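Local structure of motility-associated killing factor MakB (Vibrio cholerae serotype O1, 6W1W) at residues I38-K43 with E50-T55; K43-L48 with S250-A255. The protein probably serves as one component of a three-component cytotoxin structurally similar to alpha-pore-forming toxins. All coordinates share one frame; numbering follows the deposited sequence.

Interaction 1 of 2, residues I38-K43 with E50-T55; sequences IGHVAK and EVRSRT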
loop_
_atom_site.group_PDB
_atom_site.type_symbol
_atom_site.label_atom_id
_atom_site.label_comp_id
_atom_site.label_asym_id
_atom_site.label_seq_id
_atom_site.Cartn_x
_atom_site.Cartn_y
_atom_site.Cartn_z
ATOM N N ILE A 38 2.732 -21.504 -7.623
ATOM C CA ILE A 38 3.943 -22.317 -7.546
ATOM C C ILE A 38 3.613 -23.713 -8.056
ATOM O O ILE A 38 2.854 -24.448 -7.412
ATOM C CB ILE A 38 4.523 -22.390 -6.126
ATOM C CG1 ILE A 38 4.965 -21.002 -5.660
ATOM C CG2 ILE A 38 5.691 -23.360 -6.089
ATOM C CD1 ILE A 38 5.786 -20.993 -4.400
ATOM N N GLY A 39 4.179 -24.079 -9.208
ATOM C CA GLY A 39 4.002 -25.393 -9.786
ATOM C C GLY A 39 5.082 -26.360 -9.342
ATOM O O GLY A 39 5.751 -26.163 -8.324
ATOM N N HIS A 40 5.258 -27.418 -10.130
ATOM C CA HIS A 40 6.143 -28.517 -9.776
ATOM C C HIS A 40 7.357 -28.557 -10.698
ATOM O O HIS A 40 7.311 -28.090 -11.842
ATOM C CB HIS A 40 5.398 -29.851 -9.842
ATOM C CG HIS A 40 4.099 -29.852 -9.099
ATOM N ND1 HIS A 40 2.891 -29.592 -9.709
ATOM C CD2 HIS A 40 3.821 -30.066 -7.792
ATOM C CE1 HIS A 40 1.923 -29.654 -8.812
ATOM N NE2 HIS A 40 2.461 -29.939 -7.639
ATOM N N VAL A 41 8.447 -29.121 -10.179
ATOM C CA VAL A 41 9.663 -29.345 -10.951
ATOM C C VAL A 41 9.754 -30.819 -11.320
ATOM O O VAL A 41 8.763 -31.555 -11.246
ATOM C CB VAL A 41 10.915 -28.886 -10.181
ATOM C CG1 VAL A 41 10.782 -27.432 -9.793
ATOM C CG2 VAL A 41 11.141 -29.752 -8.948
ATOM N N ALA A 42 10.944 -31.260 -11.723
ATOM C CA ALA A 42 11.153 -32.650 -12.113
ATOM C C ALA A 42 10.901 -33.603 -10.951
ATOM O O ALA A 42 9.814 -34.180 -10.839
ATOM C CB ALA A 42 12.572 -32.850 -12.650
ATOM N N LYS A 43 11.908 -33.789 -10.091
ATOM C CA LYS A 43 11.764 -34.735 -8.991
ATOM C C LYS A 43 10.699 -34.280 -8.001
ATOM O O LYS A 43 10.063 -35.114 -7.347
ATOM C CB LYS A 43 13.116 -34.928 -8.297
ATOM C CG LYS A 43 13.067 -35.770 -7.025
ATOM C CD LYS A 43 12.548 -37.179 -7.292
ATOM C CE LYS A 43 12.424 -37.982 -6.000
ATOM N NZ LYS A 43 11.877 -39.345 -6.252
ATOM N N GLU A 50 6.793 -28.505 0.523
ATOM C CA GLU A 50 6.666 -27.698 1.730
ATOM C C GLU A 50 6.408 -26.233 1.390
ATOM O O GLU A 50 5.593 -25.573 2.046
ATOM C CB GLU A 50 7.929 -27.848 2.579
ATOM C CG GLU A 50 7.810 -27.328 4.000
ATOM C CD GLU A 50 9.023 -27.676 4.841
ATOM O OE1 GLU A 50 9.239 -28.877 5.111
ATOM O OE2 GLU A 50 9.767 -26.747 5.223
ATOM N N VAL A 51 7.080 -25.711 0.361
ATOM C CA VAL A 51 6.928 -24.299 0.015
ATOM C C VAL A 51 5.536 -24.027 -0.544
ATOM O O VAL A 51 4.918 -23.000 -0.238
ATOM C CB VAL A 51 8.037 -23.866 -0.963
ATOM C CG1 VAL A 51 7.603 -22.673 -1.787
ATOM C CG2 VAL A 51 9.297 -23.524 -0.198
ATOM N N ARG A 52 5.020 -24.943 -1.369
ATOM C CA ARG A 52 3.674 -24.776 -1.907
ATOM C C ARG A 52 2.647 -24.686 -0.788
ATOM O O ARG A 52 1.713 -23.877 -0.854
ATOM C CB ARG A 52 3.330 -25.930 -2.848
ATOM C CG ARG A 52 2.950 -25.505 -4.255
ATOM C CD ARG A 52 2.553 -26.702 -5.112
ATOM N NE ARG A 52 3.419 -27.853 -4.878
ATOM C CZ ARG A 52 4.625 -28.006 -5.414
ATOM N NH1 ARG A 52 5.340 -29.087 -5.145
ATOM N NH2 ARG A 52 5.118 -27.076 -6.219
ATOM N N SER A 53 2.807 -25.508 0.251
ATOM C CA SER A 53 1.881 -25.472 1.376
ATOM C C SER A 53 1.951 -24.142 2.108
ATOM O O SER A 53 0.917 -23.537 2.407
ATOM C CB SER A 53 2.176 -26.625 2.333
ATOM O OG SER A 53 1.929 -27.867 1.703
ATOM N N ARG A 54 3.162 -23.660 2.399
ATOM C CA ARG A 54 3.291 -22.457 3.211
ATOM C C ARG A 54 2.855 -21.197 2.475
ATOM O O ARG A 54 2.552 -20.192 3.128
ATOM C CB ARG A 54 4.724 -22.325 3.718
ATOM C CG ARG A 54 5.235 -23.603 4.347
ATOM C CD ARG A 54 6.265 -23.365 5.429
ATOM N NE ARG A 54 6.811 -24.634 5.901
ATOM C CZ ARG A 54 7.600 -24.766 6.961
ATOM N NH1 ARG A 54 7.942 -23.704 7.676
ATOM N NH2 ARG A 54 8.047 -25.966 7.307
ATOM N N THR A 55 2.811 -21.219 1.138
ATOM C CA THR A 55 2.193 -20.110 0.414
ATOM C C THR A 55 0.677 -20.176 0.498
ATOM O O THR A 55 0.006 -19.139 0.426
ATOM C CB THR A 55 2.614 -20.099 -1.059
ATOM O OG1 THR A 55 2.332 -21.375 -1.648
ATOM C CG2 THR A 55 4.089 -19.790 -1.200
#

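Interaction 2 of 2, residues K43-L48 with S250-A255; sequences KDPNWL and SEEAQA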
loop_
_atom_site.group_PDB
_atom_site.type_symbol
_atom_site.label_atom_id
_atom_site.label_comp_id
_atom_site.label_asym_id
_atom_site.label_seq_id
_atom_site.Cartn_x
_atom_site.Cartn_y
_atom_site.Cartn_z
ATOM N N LYS A 43 11.908 -33.789 -10.091
ATOM C CA LYS A 43 11.764 -34.735 -8.991
ATOM C C LYS A 43 10.699 -34.280 -8.001
ATOM O O LYS A 43 10.063 -35.114 -7.347
ATOM C CB LYS A 43 13.116 -34.928 -8.297
ATOM C CG LYS A 43 13.067 -35.770 -7.025
ATOM C CD LYS A 43 12.548 -37.179 -7.292
ATOM C CE LYS A 43 12.424 -37.982 -6.000
ATOM N NZ LYS A 43 11.877 -39.345 -6.252
ATOM N N ASP A 44 10.467 -32.967 -7.907
ATOM C CA ASP A 44 9.556 -32.354 -6.947
ATOM C C ASP A 44 9.998 -32.725 -5.537
ATOM O O ASP A 44 9.348 -33.546 -4.877
ATOM C CB ASP A 44 8.112 -32.784 -7.216
ATOM C CG ASP A 44 7.102 -31.804 -6.664
ATOM O OD1 ASP A 44 7.523 -30.815 -6.029
ATOM O OD2 ASP A 44 5.892 -32.022 -6.870
ATOM N N PRO A 45 11.099 -32.142 -5.043
ATOM C CA PRO A 45 11.643 -32.569 -3.749
ATOM C C PRO A 45 10.804 -32.085 -2.579
ATOM O O PRO A 45 9.753 -31.468 -2.769
ATOM C CB PRO A 45 13.042 -31.941 -3.737
ATOM C CG PRO A 45 12.868 -30.694 -4.534
ATOM C CD PRO A 45 11.874 -31.030 -5.619
ATOM N N ASN A 46 11.270 -32.354 -1.357
ATOM C CA ASN A 46 10.451 -32.082 -0.179
ATOM C C ASN A 46 10.264 -30.585 0.040
ATOM O O ASN A 46 9.136 -30.118 0.238
ATOM C CB ASN A 46 11.063 -32.735 1.063
ATOM C CG ASN A 46 10.253 -32.461 2.325
ATOM O OD1 ASN A 46 10.651 -31.657 3.168
ATOM N ND2 ASN A 46 9.109 -33.125 2.452
ATOM N N TRP A 47 11.360 -29.814 0.013
ATOM C CA TRP A 47 11.264 -28.391 0.334
ATOM C C TRP A 47 10.242 -27.685 -0.545
ATOM O O TRP A 47 9.604 -26.723 -0.102
ATOM C CB TRP A 47 12.634 -27.716 0.210
ATOM C CG TRP A 47 13.199 -27.681 -1.195
ATOM C CD1 TRP A 47 14.079 -28.570 -1.747
ATOM C CD2 TRP A 47 12.930 -26.703 -2.211
ATOM N NE1 TRP A 47 14.370 -28.209 -3.039
ATOM C CE2 TRP A 47 13.674 -27.069 -3.350
ATOM C CE3 TRP A 47 12.128 -25.560 -2.269
ATOM C CZ2 TRP A 47 13.641 -26.329 -4.532
ATOM C CZ3 TRP A 47 12.094 -24.829 -3.444
ATOM C CH2 TRP A 47 12.847 -25.215 -4.557
ATOM N N LEU A 48 10.051 -28.164 -1.778
ATOM C CA LEU A 48 9.141 -27.512 -2.717
ATOM C C LEU A 48 7.684 -27.814 -2.386
ATOM O O LEU A 48 6.835 -26.915 -2.415
ATOM C CB LEU A 48 9.465 -27.946 -4.149
ATOM C CG LEU A 48 8.694 -27.219 -5.249
ATOM C CD1 LEU A 48 9.070 -25.752 -5.253
ATOM C CD2 LEU A 48 8.950 -27.851 -6.606
ATOM N N SER A 250 21.033 -26.371 -12.498
ATOM C CA SER A 250 20.166 -27.534 -12.619
ATOM C C SER A 250 18.702 -27.149 -12.392
ATOM O O SER A 250 18.371 -26.023 -12.006
ATOM C CB SER A 250 20.589 -28.615 -11.627
ATOM O OG SER A 250 20.638 -28.091 -10.311
ATOM N N GLU A 251 17.817 -28.121 -12.628
ATOM C CA GLU A 251 16.382 -27.859 -12.548
ATOM C C GLU A 251 15.979 -27.378 -11.160
ATOM O O GLU A 251 15.302 -26.352 -11.018
ATOM C CB GLU A 251 15.600 -29.114 -12.927
ATOM C CG GLU A 251 15.662 -29.469 -14.399
ATOM C CD GLU A 251 14.283 -29.580 -15.016
ATOM O OE1 GLU A 251 13.303 -29.184 -14.346
ATOM O OE2 GLU A 251 14.181 -30.063 -16.165
ATOM N N GLU A 252 16.380 -28.114 -10.119
ATOM C CA GLU A 252 16.030 -27.714 -8.760
ATOM C C GLU A 252 16.679 -26.388 -8.390
ATOM O O GLU A 252 16.035 -25.523 -7.783
ATOM C CB GLU A 252 16.433 -28.802 -7.766
ATOM C CG GLU A 252 15.483 -29.986 -7.713
ATOM C CD GLU A 252 15.663 -30.819 -6.458
ATOM O OE1 GLU A 252 16.127 -30.267 -5.435
ATOM O OE2 GLU A 252 15.336 -32.024 -6.493
ATOM N N ALA A 253 17.952 -26.210 -8.752
ATOM C CA ALA A 253 18.660 -24.980 -8.421
ATOM C C ALA A 253 17.974 -23.758 -9.018
ATOM O O ALA A 253 17.955 -22.690 -8.395
ATOM C CB ALA A 253 20.109 -25.068 -8.899
ATOM N N GLN A 254 17.406 -23.890 -10.217
ATOM C CA GLN A 254 16.634 -22.787 -10.779
ATOM C C GLN A 254 15.406 -22.498 -9.928
ATOM O O GLN A 254 15.150 -21.345 -9.561
ATOM C CB GLN A 254 16.226 -23.100 -12.219
ATOM C CG GLN A 254 17.359 -23.000 -13.228
ATOM C CD GLN A 254 16.949 -23.503 -14.598
ATOM O OE1 GLN A 254 16.084 -22.920 -15.255
ATOM N NE2 GLN A 254 17.560 -24.602 -15.029
ATOM N N ALA A 255 14.643 -23.544 -9.594
ATOM C CA ALA A 255 13.470 -23.369 -8.741
ATOM C C ALA A 255 13.863 -22.842 -7.370
ATOM O O ALA A 255 13.145 -22.021 -6.784
ATOM C CB ALA A 255 12.712 -24.688 -8.603
#

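Interaction 1 of 2, residues I38-K43 with E50-T55
Arg52 and His40 meet with their flat groups inclined, in the connection that follows helix 9-35 and turns back into helix 46-66 at one end of the long helical bundle of this alpha-pore-forming-toxin-like protein. His40 CD2 lies 3.2 Å above the guanidinium plane of Arg52, over its centre, but the two planes are 50° apart, so the two flat groups are inclined and not stacked in parallel. Seen from the imidazole, Arg52 NH1 approaches obliquely, and the two side chains cross at about a right angle.

The arginine gets there by a bend at chi3 (-41°), which turns the guanidinium out of line with the aliphatic stem. The stem passes Ile38 O, which is 3.2 Å from Arg52 CD and lies at the guanidinium edge, in its plane. The placing of Gly39 O against Arg52 NH2 is doubtful. The defined charge partner is Asp44, whose OD1 forms a salt bridge with Arg52 NH1 and probably helps fix the rotation of the group.

Ile38 supplies the apolar half. Its CB points at the helix, and the two branches divide the surface: CG2, anti to the backbone N, packs 3.8 Å from Arg52 NH2, whereas CD1 at the end of the other branch sits 3.6 Å from Val51 CG1 and 3.8 Å from Thr55 CG2. Val51 and Thr55 are one helical turn apart, and both also touch helix 100-151, which places this patch between the loop and that helix. The threonine methyl is presented to Ile38 while the hydroxyl turns back on the helix: Thr55 OG1 donates to Arg52 O at 2.7 Å, from above the carbonyl plane.

Interaction 2 of 2, residues K43-L48 with S250-A255
Glu252 loses the most surface here, and it does so by laying its carboxylate against the ring of Pro45. The two side chains come from opposite directions: Pro45 CG is 3.4 Å from Glu252 CD and equally close to both carboxylate oxygens, while Pro45 CB is 3.6 Å from Glu252 OE2. With CG anti to its own carbonyl carbon (chi1 -78°) and the chain extended beyond, the glutamate reaches from helix 251-270 to the start of helix 46-66. Lys43 adds only its base, CB lying 4.1 Å from Glu252 OE2, because the rest of its chain turns from Glu252 and makes no salt bridge here.

Each segment runs into the N-terminal end of a helix in the toxin's helical bundle: Pro45 occupies the N-cap position of helix 46-66 and Ser250 that of helix 251-270, so the beginnings of two helices far apart in sequence are brought together.

Trp47 makes the second part of the contact. Its indole runs antiparallel to Glu252 alongside it, the ring and carboxylate planes 61° apart. Glu252 OE1 lies at the indole edge, in plane, at 3.6 Å from Trp47 NE1, a close polar approach and not a hydrogen bond. Farther round the same edge, Trp47 CH2 reaches Ala255, one turn after Glu252, at 3.8 Å from its C and 4.1 Å from its CB. The indole continues along helix 251-270 to Ala256 and Thr259.

The two interactions have centres 8 Å apart and share Lys43 and helix 46-66. In sequence their segments alternate: 38-43, then 43-48, then 50-55, with 250-255 some 200 residues later. Interaction 1 is therefore local, folding the connection after helix 9-35 back on the helix it leads into, while interaction 2 ties the start of that helix to helix 251-270. They also touch directly: Val41 CG1 packs 3.6 Å from Ala255 CB and 3.7 Å from Leu48 CD2. Phe211 of strand 209-220 borders both, through Gly39, Leu48 and Ala255, so this end of the bundle is joined to the beta-sheet as well.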